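Local atomic coordinates of esterase D (Lactobacillus rhamnosus, PDB entry 3DKR), a protein that probably hydrolyses carboxylic esters, using a serine nucleophile and an Asp-His charge relay of the alpha/beta hydrolase kind. Residues 29-34 against 67-72; 73-78 against 170-175; 106-111 against 178-183; 130-135 against 164-169. All blocks are in the same frame, centred on the assembly; numbering follows the deposited sequence.

Interaction 1: residues 29-34 against 67-72; sequences HAYTGS and DILTKG. With ACT (acetate ion), chain B.
The phenol of Tyr31 and the methyl branches of Ile68 and Leu69 meet without a hydrogen bond between the two segments. Ile68 CG2 lies 3.6 Å from Tyr31 CE1, approaching the ring obliquely, while Leu69 CD2 comes to 3.7 Å from Tyr31 OH, the two side chains crossing at about a right angle. The other branch of Ile68 ends on the backbone, with CD1 3.9 Å from Thr32 CA. Tyr31 reaches the helix because its CG is anti to the backbone N (chi1 -175°), and Thr32 CG2 leans over one ring face near the rim. Gln165 ties both partners together, bonding to Tyr31 OH through OE1 and to Ile68 O through NE2.

A type II beta turn from Ala30 to Gly33 shapes the loop behind. Its Ala30 O is gripped from opposite faces of the carbonyl plane, by Gly33 N at 2.8 Å and by His29 ND1 at 2.9 Å. The turn faces an acetate, probably from the crystallisation liquor, whose O accepts from Tyr31 N at 2.8 Å (165°). Ser101 N, Leu102 N and His226 NE2 bind the same ion, a pattern consistent with the oxyanion hole of an alpha/beta hydrolase. The loop links strand 23-28 to helix 39-47; helix 155-178 packs on Tyr31 through Leu162 and Leu166, and helix 134-149 on Thr32 and Ile68 through Tyr141.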
loop_
_atom_site.group_PDB
_atom_site.type_symbol
_atom_site.label_atom_id
_atom_site.label_comp_id
_atom_site.label_asym_id
_atom_site.label_seq_id
_atom_site.Cartn_x
_atom_site.Cartn_y
_atom_site.Cartn_z
ATOM N N HIS A 29 2.576 -2.720 -1.468
ATOM C CA HIS A 29 3.616 -1.918 -0.826
ATOM C C HIS A 29 3.609 -0.419 -1.177
ATOM O O HIS A 29 2.710 0.065 -1.867
ATOM C CB HIS A 29 4.999 -2.578 -1.015
ATOM C CG HIS A 29 5.539 -2.577 -2.416
ATOM N ND1 HIS A 29 6.075 -1.448 -3.016
ATOM C CD2 HIS A 29 5.745 -3.598 -3.284
ATOM C CE1 HIS A 29 6.548 -1.776 -4.207
ATOM N NE2 HIS A 29 6.358 -3.073 -4.397
ATOM N N ALA A 30 4.622 0.287 -0.669
ATOM C CA ALA A 30 4.740 1.744 -0.824
ATOM C C ALA A 30 5.469 2.167 -2.089
ATOM O O ALA A 30 6.255 1.410 -2.655
ATOM C CB ALA A 30 5.468 2.316 0.375
ATOM N N TYR A 31 5.223 3.409 -2.500
ATOM C CA TYR A 31 5.993 4.030 -3.577
ATOM C C TYR A 31 7.444 4.185 -3.092
ATOM O O TYR A 31 7.685 4.682 -1.996
ATOM C CB TYR A 31 5.401 5.386 -3.883
ATOM C CG TYR A 31 5.992 6.125 -5.056
ATOM C CD1 TYR A 31 6.061 5.543 -6.310
ATOM C CD2 TYR A 31 6.395 7.446 -4.918
ATOM C CE1 TYR A 31 6.576 6.242 -7.396
ATOM C CE2 TYR A 31 6.900 8.156 -5.993
ATOM C CZ TYR A 31 6.980 7.559 -7.229
ATOM O OH TYR A 31 7.473 8.276 -8.311
ATOM N N THR A 32 8.373 3.753 -3.947
ATOM C CA THR A 32 9.802 3.561 -3.642
ATOM C C THR A 32 10.069 2.406 -2.675
ATOM O O THR A 32 11.230 2.094 -2.371
ATOM C CB THR A 32 10.522 4.835 -3.118
ATOM O OG1 THR A 32 10.215 5.080 -1.731
ATOM C CG2 THR A 32 10.191 6.042 -3.973
ATOM N N GLY A 33 9.011 1.749 -2.202
ATOM C CA GLY A 33 9.163 0.618 -1.297
ATOM C C GLY A 33 9.349 -0.685 -2.030
ATOM O O GLY A 33 9.831 -0.732 -3.176
ATOM N N SER A 34 8.914 -1.769 -1.384
ATOM C CA SER A 34 9.108 -3.112 -1.914
ATOM C C SER A 34 8.402 -4.073 -0.975
ATOM O O SER A 34 7.826 -3.624 0.056
ATOM C CB SER A 34 10.596 -3.467 -1.965
ATOM O OG SER A 34 11.076 -3.836 -0.681
ATOM N N ASP A 67 14.442 3.231 -12.447
ATOM C CA ASP A 67 13.540 2.163 -12.897
ATOM C C ASP A 67 12.111 2.372 -12.406
ATOM O O ASP A 67 11.152 2.003 -13.107
ATOM C CB ASP A 67 14.014 0.801 -12.421
ATOM C CG ASP A 67 15.250 0.308 -13.166
ATOM O OD1 ASP A 67 15.629 0.896 -14.215
ATOM O OD2 ASP A 67 15.823 -0.694 -12.694
ATOM N N ILE A 68 11.969 2.955 -11.223
ATOM C CA ILE A 68 10.627 3.251 -10.673
ATOM C C ILE A 68 9.910 4.188 -11.614
ATOM O O ILE A 68 8.716 4.026 -11.915
ATOM C CB ILE A 68 10.710 3.896 -9.264
ATOM C CG1 ILE A 68 11.284 2.892 -8.252
ATOM C CG2 ILE A 68 9.335 4.405 -8.825
ATOM C CD1 ILE A 68 11.786 3.497 -6.962
ATOM N N LEU A 69 10.667 5.174 -12.107
ATOM C CA LEU A 69 10.123 6.245 -12.920
ATOM C C LEU A 69 9.956 5.866 -14.379
ATOM O O LEU A 69 9.095 6.424 -15.056
ATOM C CB LEU A 69 11.046 7.462 -12.836
ATOM C CG LEU A 69 11.212 8.071 -11.444
ATOM C CD1 LEU A 69 12.382 9.038 -11.378
ATOM C CD2 LEU A 69 9.929 8.785 -11.029
ATOM N N THR A 70 10.791 4.953 -14.878
ATOM C CA THR A 70 10.766 4.616 -16.314
ATOM C C THR A 70 10.161 3.251 -16.659
ATOM O O THR A 70 9.776 3.028 -17.814
ATOM C CB THR A 70 12.181 4.651 -16.929
ATOM O OG1 THR A 70 12.957 3.569 -16.415
ATOM C CG2 THR A 70 12.865 5.985 -16.641
ATOM N N LYS A 71 10.085 2.346 -15.680
ATOM C CA LYS A 71 9.578 0.990 -15.917
ATOM C C LYS A 71 8.312 0.654 -15.123
ATOM O O LYS A 71 7.777 -0.445 -15.257
ATOM C CB LYS A 71 10.668 -0.051 -15.646
ATOM C CG LYS A 71 11.907 0.139 -16.509
ATOM C CD LYS A 71 12.863 -1.025 -16.394
ATOM C CE LYS A 71 14.179 -0.722 -17.103
ATOM N NZ LYS A 71 13.986 -0.063 -18.430
ATOM N N GLY A 72 7.826 1.588 -14.310
ATOM C CA GLY A 72 6.554 1.395 -13.614
ATOM C C GLY A 72 5.650 2.580 -13.864
ATOM O O GLY A 72 6.119 3.664 -14.199
HETATM C C ACT B . 3.713 5.067 0.212
HETATM O O ACT B . 3.282 4.607 -0.888
HETATM O OXT ACT B . 3.213 4.642 1.293
HETATM C CH3 ACT B . 4.810 6.095 0.254
#

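Interaction 2: residues 73-78 against 170-175; sequences NPDIWW and DQFATT
Phe172 reaches across from segment 170-175 of helix 155-178 and sets its ring against Pro74 and Trp78, one turn apart on helix 74-89. An anti chi1 (-171°) swings the phenyl away from its own backbone N and out to the neighbouring helix; the axes of segments 74-78 and 170-175 approach to 11.0 Å, their directions 53° apart. Pro74 CB meets the near half of the ring, 3.8 Å from Phe172 CD1, and the far end touches Trp78, where Phe172 CZ is 3.6 Å from Trp78 CB. Against the five-membered ring of Trp78 the phenyl stands oblique, the planes at 58° and the centroids 5.5 Å apart. Asp75 adds a lesser contact at the phenyl edge, its OD1 3.9 Å from Phe172 CE1, where the ring hydrogens would probably suit a carboxylate oxygen.

Asn73 fixes the start of helix 74-89 as its N-cap: OD1 accepts from Ile76 N at 2.9 Å and, weakly, from Asp75 N. Beyond the pair, Phe106 meets the Phe172 ring, and Lys109 makes a cation-pi contact with Trp78. An alanine in place of Phe172 would be likely to leave Pro74 CB and Trp78 CB without their apolar partner and open a gap between the helices. Helix 155-178 belongs to the insertion after strand 119-122, the place where alpha/beta hydrolases commonly carry their cap, consistent with a cap helix resting on helix 74-89 of the core.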
loop_
_atom_site.group_PDB
_atom_site.type_symbol
_atom_site.label_atom_id
_atom_site.label_comp_id
_atom_site.label_asym_id
_atom_site.label_seq_id
_atom_site.Cartn_x
_atom_site.Cartn_y
_atom_site.Cartn_z
ATOM N N ASN A 73 4.349 2.346 -13.726
ATOM C CA ASN A 73 3.351 3.405 -13.748
ATOM C C ASN A 73 2.067 2.885 -13.122
ATOM O O ASN A 73 1.928 1.663 -12.925
ATOM C CB ASN A 73 3.122 3.920 -15.179
ATOM C CG ASN A 73 2.463 2.905 -16.063
ATOM O OD1 ASN A 73 1.411 2.377 -15.734
ATOM N ND2 ASN A 73 3.085 2.625 -17.223
ATOM N N PRO A 74 1.150 3.799 -12.773
ATOM C CA PRO A 74 -0.070 3.366 -12.072
ATOM C C PRO A 74 -0.885 2.319 -12.799
ATOM O O PRO A 74 -1.513 1.478 -12.148
ATOM C CB PRO A 74 -0.851 4.669 -11.887
ATOM C CG PRO A 74 0.221 5.725 -11.857
ATOM C CD PRO A 74 1.216 5.268 -12.882
ATOM N N ASP A 75 -0.905 2.350 -14.131
ATOM C CA ASP A 75 -1.668 1.364 -14.878
ATOM C C ASP A 75 -1.056 -0.022 -14.735
ATOM O O ASP A 75 -1.772 -1.002 -14.487
ATOM C CB ASP A 75 -1.825 1.800 -16.341
ATOM C CG ASP A 75 -2.621 3.083 -16.462
ATOM O OD1 ASP A 75 -3.731 3.170 -15.872
ATOM O OD2 ASP A 75 -2.102 4.030 -17.099
ATOM N N ILE A 76 0.268 -0.104 -14.834
ATOM C CA ILE A 76 0.979 -1.385 -14.619
ATOM C C ILE A 76 0.737 -1.890 -13.195
ATOM O O ILE A 76 0.420 -3.069 -12.978
ATOM C CB ILE A 76 2.497 -1.247 -14.897
ATOM C CG1 ILE A 76 2.731 -0.975 -16.383
ATOM C CG2 ILE A 76 3.251 -2.485 -14.441
ATOM C CD1 ILE A 76 4.155 -0.573 -16.743
ATOM N N TRP A 77 0.876 -0.990 -12.227
ATOM C CA TRP A 77 0.752 -1.370 -10.819
ATOM C C TRP A 77 -0.677 -1.796 -10.506
ATOM O O TRP A 77 -0.897 -2.692 -9.676
ATOM C CB TRP A 77 1.190 -0.229 -9.895
ATOM C CG TRP A 77 2.601 0.196 -10.165
ATOM C CD1 TRP A 77 3.626 -0.597 -10.585
ATOM C CD2 TRP A 77 3.146 1.507 -9.992
ATOM N NE1 TRP A 77 4.784 0.145 -10.701
ATOM C CE2 TRP A 77 4.511 1.444 -10.354
ATOM C CE3 TRP A 77 2.610 2.740 -9.593
ATOM C CZ2 TRP A 77 5.345 2.568 -10.319
ATOM C CZ3 TRP A 77 3.451 3.855 -9.554
ATOM C CH2 TRP A 77 4.798 3.755 -9.911
ATOM N N TRP A 78 -1.645 -1.174 -11.164
ATOM C CA TRP A 78 -3.038 -1.607 -11.009
ATOM C C TRP A 78 -3.238 -3.016 -11.576
ATOM O O TRP A 78 -3.852 -3.873 -10.932
ATOM C CB TRP A 78 -3.991 -0.596 -11.654
ATOM C CG TRP A 78 -5.435 -1.023 -11.745
ATOM C CD1 TRP A 78 -6.218 -0.973 -12.852
ATOM C CD2 TRP A 78 -6.267 -1.541 -10.688
ATOM N NE1 TRP A 78 -7.485 -1.421 -12.569
ATOM C CE2 TRP A 78 -7.543 -1.784 -11.249
ATOM C CE3 TRP A 78 -6.061 -1.824 -9.338
ATOM C CZ2 TRP A 78 -8.609 -2.294 -10.502
ATOM C CZ3 TRP A 78 -7.137 -2.342 -8.583
ATOM C CH2 TRP A 78 -8.383 -2.571 -9.177
ATOM N N ASP A 170 -1.374 10.835 -8.792
ATOM C CA ASP A 170 -2.444 11.744 -8.367
ATOM C C ASP A 170 -3.709 11.504 -9.219
ATOM O O ASP A 170 -4.819 11.315 -8.709
ATOM C CB ASP A 170 -2.018 13.214 -8.570
ATOM C CG ASP A 170 -0.998 13.725 -7.543
ATOM O OD1 ASP A 170 -0.799 13.117 -6.475
ATOM O OD2 ASP A 170 -0.403 14.801 -7.842
ATOM N N GLN A 171 -3.528 11.495 -10.533
ATOM C CA GLN A 171 -4.646 11.381 -11.466
ATOM C C GLN A 171 -5.398 10.060 -11.256
ATOM O O GLN A 171 -6.626 10.022 -11.127
ATOM C CB GLN A 171 -4.121 11.516 -12.900
ATOM C CG GLN A 171 -5.155 11.255 -13.978
ATOM C CD GLN A 171 -4.646 11.597 -15.380
ATOM O OE1 GLN A 171 -3.560 12.175 -15.545
ATOM N NE2 GLN A 171 -5.429 11.242 -16.393
ATOM N N PHE A 172 -4.650 8.966 -11.205
ATOM C CA PHE A 172 -5.246 7.640 -11.008
ATOM C C PHE A 172 -5.999 7.614 -9.690
ATOM O O PHE A 172 -7.110 7.074 -9.577
ATOM C CB PHE A 172 -4.129 6.597 -10.996
ATOM C CG PHE A 172 -4.628 5.178 -11.015
ATOM C CD1 PHE A 172 -4.677 4.450 -12.190
ATOM C CD2 PHE A 172 -5.059 4.577 -9.854
ATOM C CE1 PHE A 172 -5.158 3.146 -12.197
ATOM C CE2 PHE A 172 -5.516 3.272 -9.863
ATOM C CZ PHE A 172 -5.572 2.570 -11.022
ATOM N N ALA A 173 -5.382 8.202 -8.674
ATOM C CA ALA A 173 -5.971 8.255 -7.336
ATOM C C ALA A 173 -7.265 9.087 -7.278
ATOM O O ALA A 173 -8.198 8.747 -6.537
ATOM C CB ALA A 173 -4.940 8.786 -6.322
ATOM N N THR A 174 -7.337 10.185 -8.036
ATOM C CA THR A 174 -8.573 10.972 -8.023
ATOM C C THR A 174 -9.748 10.161 -8.565
ATOM O O THR A 174 -10.873 10.282 -8.087
ATOM C CB THR A 174 -8.460 12.317 -8.808
ATOM O OG1 THR A 174 -8.161 12.086 -10.185
ATOM C CG2 THR A 174 -7.404 13.251 -8.168
ATOM N N THR A 175 -9.490 9.302 -9.541
ATOM C CA THR A 175 -10.567 8.475 -10.094
ATOM C C THR A 175 -11.026 7.448 -9.062
ATOM O O THR A 175 -12.228 7.243 -8.857
ATOM C CB THR A 175 -10.117 7.797 -11.363
ATOM O OG1 THR A 175 -9.825 8.820 -12.331
ATOM C CG2 THR A 175 -11.190 6.839 -11.890
#

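Interaction 3: residues 106-111 against 178-183; sequences FAMKAL and ADLNLV
Met108 and Val183 are the main bumps here, each set against the other segment. The methionine side chain bends at both chi2 (-50°) and chi3 (-51°), so that its terminal methyl hooks over into the notch between two branched side chains. In that notch Met108 CE sits 3.9 Å from Leu180 CD2 and also 3.9 Å from Val183 CG2, and the thioether chain crosses both partners at about a right angle. Val183 answers with its second branch: CG1 is laid against the base of Leu111, about one turn further along the helix, 4.1 Å from Leu111 CB. Here the backbones draw close, with Leu111 CA and Val183 CA 5.8 Å apart.

That helix, 101-113, starts at Ser101, the predicted nucleophile, within the Gly-X-Ser-X-Gly sequence of the nucleophile elbow that follows strand 94-99. Against it lies the chain that leads from helix 155-178 to strand 187-192. A short 3-10 turn, Leu180 to Leu182, bends this chain, and through it Leu180 and Val183 both present branches to Met108 CE. Leu210 adds a further wall, touching both Met108 and Val183. At the polar margin a water bridges the two segments, accepting from Lys109 NZ at 2.9 Å and donating to Asp179 OD2 at 2.7 Å; the two charged atoms, Lys109 NZ and Asp179 OD2, stay 4.9 Å apart, and Lys109 also makes a cation-pi contact with Trp78.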
loop_
_atom_site.group_PDB
_atom_site.type_symbol
_atom_site.label_atom_id
_atom_site.label_comp_id
_atom_site.label_asym_id
_atom_site.label_seq_id
_atom_site.Cartn_x
_atom_site.Cartn_y
_atom_site.Cartn_z
ATOM N N PHE A 106 -4.667 1.141 -4.810
ATOM C CA PHE A 106 -5.088 -0.052 -5.536
ATOM C C PHE A 106 -5.966 -0.965 -4.674
ATOM O O PHE A 106 -6.889 -1.585 -5.187
ATOM C CB PHE A 106 -3.876 -0.794 -6.091
ATOM C CG PHE A 106 -2.976 0.098 -6.910
ATOM C CD1 PHE A 106 -3.495 0.823 -7.968
ATOM C CD2 PHE A 106 -1.630 0.246 -6.596
ATOM C CE1 PHE A 106 -2.676 1.664 -8.723
ATOM C CE2 PHE A 106 -0.816 1.072 -7.348
ATOM C CZ PHE A 106 -1.338 1.790 -8.395
ATOM N N ALA A 107 -5.705 -1.019 -3.364
ATOM C CA ALA A 107 -6.583 -1.780 -2.458
ATOM C C ALA A 107 -7.998 -1.249 -2.507
ATOM O O ALA A 107 -8.962 -2.013 -2.576
ATOM C CB ALA A 107 -6.074 -1.738 -1.021
ATOM N N MET A 108 -8.130 0.074 -2.496
ATOM C CA MET A 108 -9.455 0.685 -2.536
ATOM C C MET A 108 -10.094 0.456 -3.898
ATOM O O MET A 108 -11.293 0.168 -3.967
ATOM C CB MET A 108 -9.399 2.162 -2.163
ATOM C CG MET A 108 -8.982 2.425 -0.715
ATOM S SD MET A 108 -9.886 1.479 0.554
ATOM C CE MET A 108 -11.590 1.820 0.084
ATOM N N LYS A 109 -9.330 0.563 -4.985
ATOM C CA LYS A 109 -9.907 0.333 -6.309
ATOM C C LYS A 109 -10.344 -1.133 -6.454
ATOM O O LYS A 109 -11.347 -1.432 -7.110
ATOM C CB LYS A 109 -8.953 0.734 -7.433
ATOM C CG LYS A 109 -9.638 0.883 -8.777
ATOM C CD LYS A 109 -8.665 1.305 -9.859
ATOM C CE LYS A 109 -9.358 1.512 -11.201
ATOM N NZ LYS A 109 -10.118 2.796 -11.274
ATOM N N ALA A 110 -9.603 -2.038 -5.812
ATOM C CA ALA A 110 -9.992 -3.447 -5.745
ATOM C C ALA A 110 -11.342 -3.625 -5.053
ATOM O O ALA A 110 -12.235 -4.300 -5.581
ATOM C CB ALA A 110 -8.904 -4.253 -5.033
ATOM N N LEU A 111 -11.512 -3.003 -3.887
ATOM C CA LEU A 111 -12.800 -3.086 -3.180
ATOM C C LEU A 111 -13.942 -2.541 -4.058
ATOM O O LEU A 111 -15.056 -3.094 -4.073
ATOM C CB LEU A 111 -12.755 -2.360 -1.837
ATOM C CG LEU A 111 -11.809 -2.963 -0.797
ATOM C CD1 LEU A 111 -11.788 -2.122 0.469
ATOM C CD2 LEU A 111 -12.183 -4.401 -0.485
ATOM N N ALA A 178 -13.196 9.208 -6.558
ATOM C CA ALA A 178 -14.545 9.505 -7.089
ATOM C C ALA A 178 -15.463 8.282 -7.057
ATOM O O ALA A 178 -16.690 8.428 -7.107
ATOM C CB ALA A 178 -14.447 10.048 -8.492
ATOM N N ASP A 179 -14.872 7.094 -6.985
ATOM C CA ASP A 179 -15.623 5.834 -6.961
ATOM C C ASP A 179 -15.761 5.222 -5.566
ATOM O O ASP A 179 -16.212 4.090 -5.442
ATOM C CB ASP A 179 -14.952 4.799 -7.874
ATOM C CG ASP A 179 -15.310 4.967 -9.332
ATOM O OD1 ASP A 179 -16.338 5.627 -9.653
ATOM O OD2 ASP A 179 -14.570 4.424 -10.178
ATOM N N LEU A 180 -15.360 5.934 -4.517
ATOM C CA LEU A 180 -15.420 5.372 -3.155
ATOM C C LEU A 180 -16.854 4.996 -2.738
ATOM O O LEU A 180 -17.050 4.101 -1.908
ATOM C CB LEU A 180 -14.799 6.313 -2.143
ATOM C CG LEU A 180 -13.268 6.394 -2.190
ATOM C CD1 LEU A 180 -12.825 7.583 -1.363
ATOM C CD2 LEU A 180 -12.613 5.095 -1.695
ATOM N N ASN A 181 -17.841 5.657 -3.338
ATOM C CA ASN A 181 -19.246 5.288 -3.124
ATOM C C ASN A 181 -19.543 3.846 -3.502
ATOM O O ASN A 181 -20.542 3.269 -3.038
ATOM C CB ASN A 181 -20.190 6.232 -3.893
ATOM C CG ASN A 181 -20.065 6.097 -5.386
ATOM O OD1 ASN A 181 -20.811 5.347 -6.015
ATOM N ND2 ASN A 181 -19.118 6.834 -5.979
ATOM N N LEU A 182 -18.712 3.263 -4.361
ATOM C CA LEU A 182 -18.923 1.884 -4.802
ATOM C C LEU A 182 -18.553 0.849 -3.741
ATOM O O LEU A 182 -18.954 -0.325 -3.851
ATOM C CB LEU A 182 -18.147 1.600 -6.082
ATOM C CG LEU A 182 -18.544 2.387 -7.330
ATOM C CD1 LEU A 182 -17.688 1.955 -8.501
ATOM C CD2 LEU A 182 -20.048 2.195 -7.639
ATOM N N VAL A 183 -17.799 1.246 -2.718
ATOM C CA VAL A 183 -17.313 0.273 -1.739
ATOM C C VAL A 183 -18.424 -0.153 -0.784
ATOM O O VAL A 183 -18.973 0.668 -0.059
ATOM C CB VAL A 183 -16.156 0.814 -0.892
ATOM C CG1 VAL A 183 -15.685 -0.246 0.115
ATOM C CG2 VAL A 183 -14.995 1.230 -1.795
HETATM O O HOH W 1 -12.269 3.241 -9.426
#

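Interaction 4: residues 130-135 against 164-169; sequences GKHHLV and GQLAAI. With ACT (acetate ion), chain C.
Leu166 pushes its forked end between Leu134 and Val135, one methyl for each. CD1 of Leu166 is 3.6 Å from Val135 CG2, while its CD2 lies 3.9 Å from Leu134 CD1, the two leucines slanting across each other. The His132 imidazole stands beside them, Leu166 CD1 approaching it obliquely, 4.4 Å from His132 CE1. Leu134 and Val135 open helix 134-149; this helix and helix 155-178, the carrier of Leu166, are two helices of the probable cap, inserted between strands 119-122 and 187-192.

An acetate, probably from the crystallisation liquor, sits at the helix start. Its OXT lies at the edge of the His132 ring, in plane, and takes a nearly straight bond from ND1 (2.7 Å, 170°) as well as one from Leu134 N at 2.8 Å. Val135 N donates to the other oxygen, O, at 2.8 Å. The ring is directed there by a CG lying between the backbone N and carbonyl carbon (chi1 42°), and His132 NE2 bonds to Asp170 OD1; two anionic neighbours would tend to stabilise a protonated imidazole. A leucine at His132 would probably deprive Asp170 of this partner and the acetate of one of its three bonds from this segment.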
loop_
_atom_site.group_PDB
_atom_site.type_symbol
_atom_site.label_atom_id
_atom_site.label_comp_id
_atom_site.label_asym_id
_atom_site.label_seq_id
_atom_site.Cartn_x
_atom_site.Cartn_y
_atom_site.Cartn_z
ATOM N N GLY A 130 -1.537 17.694 -4.294
ATOM C CA GLY A 130 -1.307 18.756 -3.331
ATOM C C GLY A 130 -1.172 18.318 -1.888
ATOM O O GLY A 130 -0.949 19.160 -1.012
ATOM N N LYS A 131 -1.270 17.008 -1.638
ATOM C CA LYS A 131 -1.373 16.470 -0.275
ATOM C C LYS A 131 -0.235 15.529 0.114
ATOM O O LYS A 131 -0.411 14.641 0.964
ATOM C CB LYS A 131 -2.699 15.733 -0.144
ATOM C CG LYS A 131 -3.903 16.554 -0.570
ATOM C CD LYS A 131 -4.096 17.737 0.330
ATOM C CE LYS A 131 -5.476 18.384 0.163
ATOM N NZ LYS A 131 -5.693 19.434 1.191
ATOM N N HIS A 132 0.922 15.712 -0.514
ATOM C CA HIS A 132 2.075 14.878 -0.227
ATOM C C HIS A 132 3.396 15.627 -0.279
ATOM O O HIS A 132 3.544 16.648 -0.969
ATOM C CB HIS A 132 2.122 13.635 -1.139
ATOM C CG HIS A 132 1.779 13.890 -2.573
ATOM N ND1 HIS A 132 2.664 14.457 -3.467
ATOM C CD2 HIS A 132 0.657 13.614 -3.280
ATOM C CE1 HIS A 132 2.095 14.528 -4.659
ATOM N NE2 HIS A 132 0.878 14.021 -4.573
ATOM N N HIS A 133 4.346 15.107 0.489
ATOM C CA HIS A 133 5.736 15.535 0.468
ATOM C C HIS A 133 6.589 14.326 0.068
ATOM O O HIS A 133 7.390 13.847 0.864
ATOM C CB HIS A 133 6.154 16.021 1.855
ATOM C CG HIS A 133 5.467 17.272 2.300
ATOM N ND1 HIS A 133 4.140 17.305 2.663
ATOM C CD2 HIS A 133 5.939 18.528 2.486
ATOM C CE1 HIS A 133 3.817 18.535 3.031
ATOM N NE2 HIS A 133 4.889 19.297 2.928
ATOM N N LEU A 134 6.398 13.837 -1.157
ATOM C CA LEU A 134 7.098 12.644 -1.651
ATOM C C LEU A 134 8.378 12.966 -2.414
ATOM O O LEU A 134 9.207 12.076 -2.634
ATOM C CB LEU A 134 6.168 11.815 -2.538
ATOM C CG LEU A 134 5.148 11.022 -1.727
ATOM C CD1 LEU A 134 4.031 10.568 -2.649
ATOM C CD2 LEU A 134 5.786 9.806 -1.032
ATOM N N VAL A 135 8.554 14.225 -2.819
ATOM C CA VAL A 135 9.715 14.567 -3.639
ATOM C C VAL A 135 11.007 14.530 -2.825
ATOM O O VAL A 135 11.966 13.884 -3.233
ATOM C CB VAL A 135 9.558 15.912 -4.368
ATOM C CG1 VAL A 135 10.878 16.316 -4.998
ATOM C CG2 VAL A 135 8.473 15.802 -5.443
ATOM N N GLY A 164 6.128 14.156 -13.253
ATOM C CA GLY A 164 5.193 13.549 -14.182
ATOM C C GLY A 164 4.602 12.259 -13.627
ATOM O O GLY A 164 3.411 11.997 -13.807
ATOM N N GLN A 165 5.425 11.461 -12.948
ATOM C CA GLN A 165 4.909 10.219 -12.357
ATOM C C GLN A 165 4.015 10.516 -11.162
ATOM O O GLN A 165 2.976 9.878 -11.015
ATOM C CB GLN A 165 6.000 9.228 -11.975
ATOM C CG GLN A 165 5.412 7.896 -11.515
ATOM C CD GLN A 165 6.460 6.820 -11.432
ATOM O OE1 GLN A 165 7.247 6.802 -10.505
ATOM N NE2 GLN A 165 6.497 5.942 -12.436
ATOM N N LEU A 166 4.399 11.468 -10.312
ATOM C CA LEU A 166 3.513 11.867 -9.213
ATOM C C LEU A 166 2.183 12.364 -9.766
ATOM O O LEU A 166 1.124 12.056 -9.210
ATOM C CB LEU A 166 4.153 12.924 -8.312
ATOM C CG LEU A 166 5.258 12.377 -7.412
ATOM C CD1 LEU A 166 5.942 13.489 -6.623
ATOM C CD2 LEU A 166 4.735 11.292 -6.451
ATOM N N ALA A 167 2.225 13.122 -10.861
ATOM C CA ALA A 167 0.987 13.584 -11.505
ATOM C C ALA A 167 0.147 12.391 -11.944
ATOM O O ALA A 167 -1.066 12.396 -11.771
ATOM C CB ALA A 167 1.308 14.471 -12.715
ATOM N N ALA A 168 0.787 11.365 -12.501
ATOM C CA ALA A 168 0.078 10.178 -12.966
ATOM C C ALA A 168 -0.584 9.451 -11.799
ATOM O O ALA A 168 -1.719 8.979 -11.907
ATOM C CB ALA A 168 1.034 9.239 -13.675
ATOM N N ILE A 169 0.151 9.333 -10.703
ATOM C CA ILE A 169 -0.397 8.723 -9.482
ATOM C C ILE A 169 -1.574 9.522 -8.937
ATOM O O ILE A 169 -2.655 8.967 -8.664
ATOM C CB ILE A 169 0.681 8.567 -8.395
ATOM C CG1 ILE A 169 1.777 7.619 -8.875
ATOM C CG2 ILE A 169 0.055 8.020 -7.113
ATOM C CD1 ILE A 169 3.053 7.677 -8.020
HETATM C C ACT C . 5.744 16.450 -3.147
HETATM O O ACT C . 6.889 16.507 -2.660
HETATM O OXT ACT C . 5.215 15.318 -3.181
HETATM C CH3 ACT C . 5.050 17.668 -3.688
#

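Interactions 1, 2 and 4 form a cluster, their centres 11 to 13 Å apart and each touching the other two. Interactions 2 and 4 share helix 155-178, while interaction 1 reaches it through Gln165. Interaction 3 touches interaction 2, 12 Å away between centres, but lies about 22 Å from interaction 1 and 20 Å from interaction 4. Along the chain interaction 1 closes first; interactions 2 and 3 then cross, with interaction 4 nested inside both loops. Helix 155-178 and the loop after it thus lie against helices 74-89 and 101-113, joining this inserted helix to the core, while interactions 1 and 4 lie nearer the predicted nucleophile and charge-relay histidine.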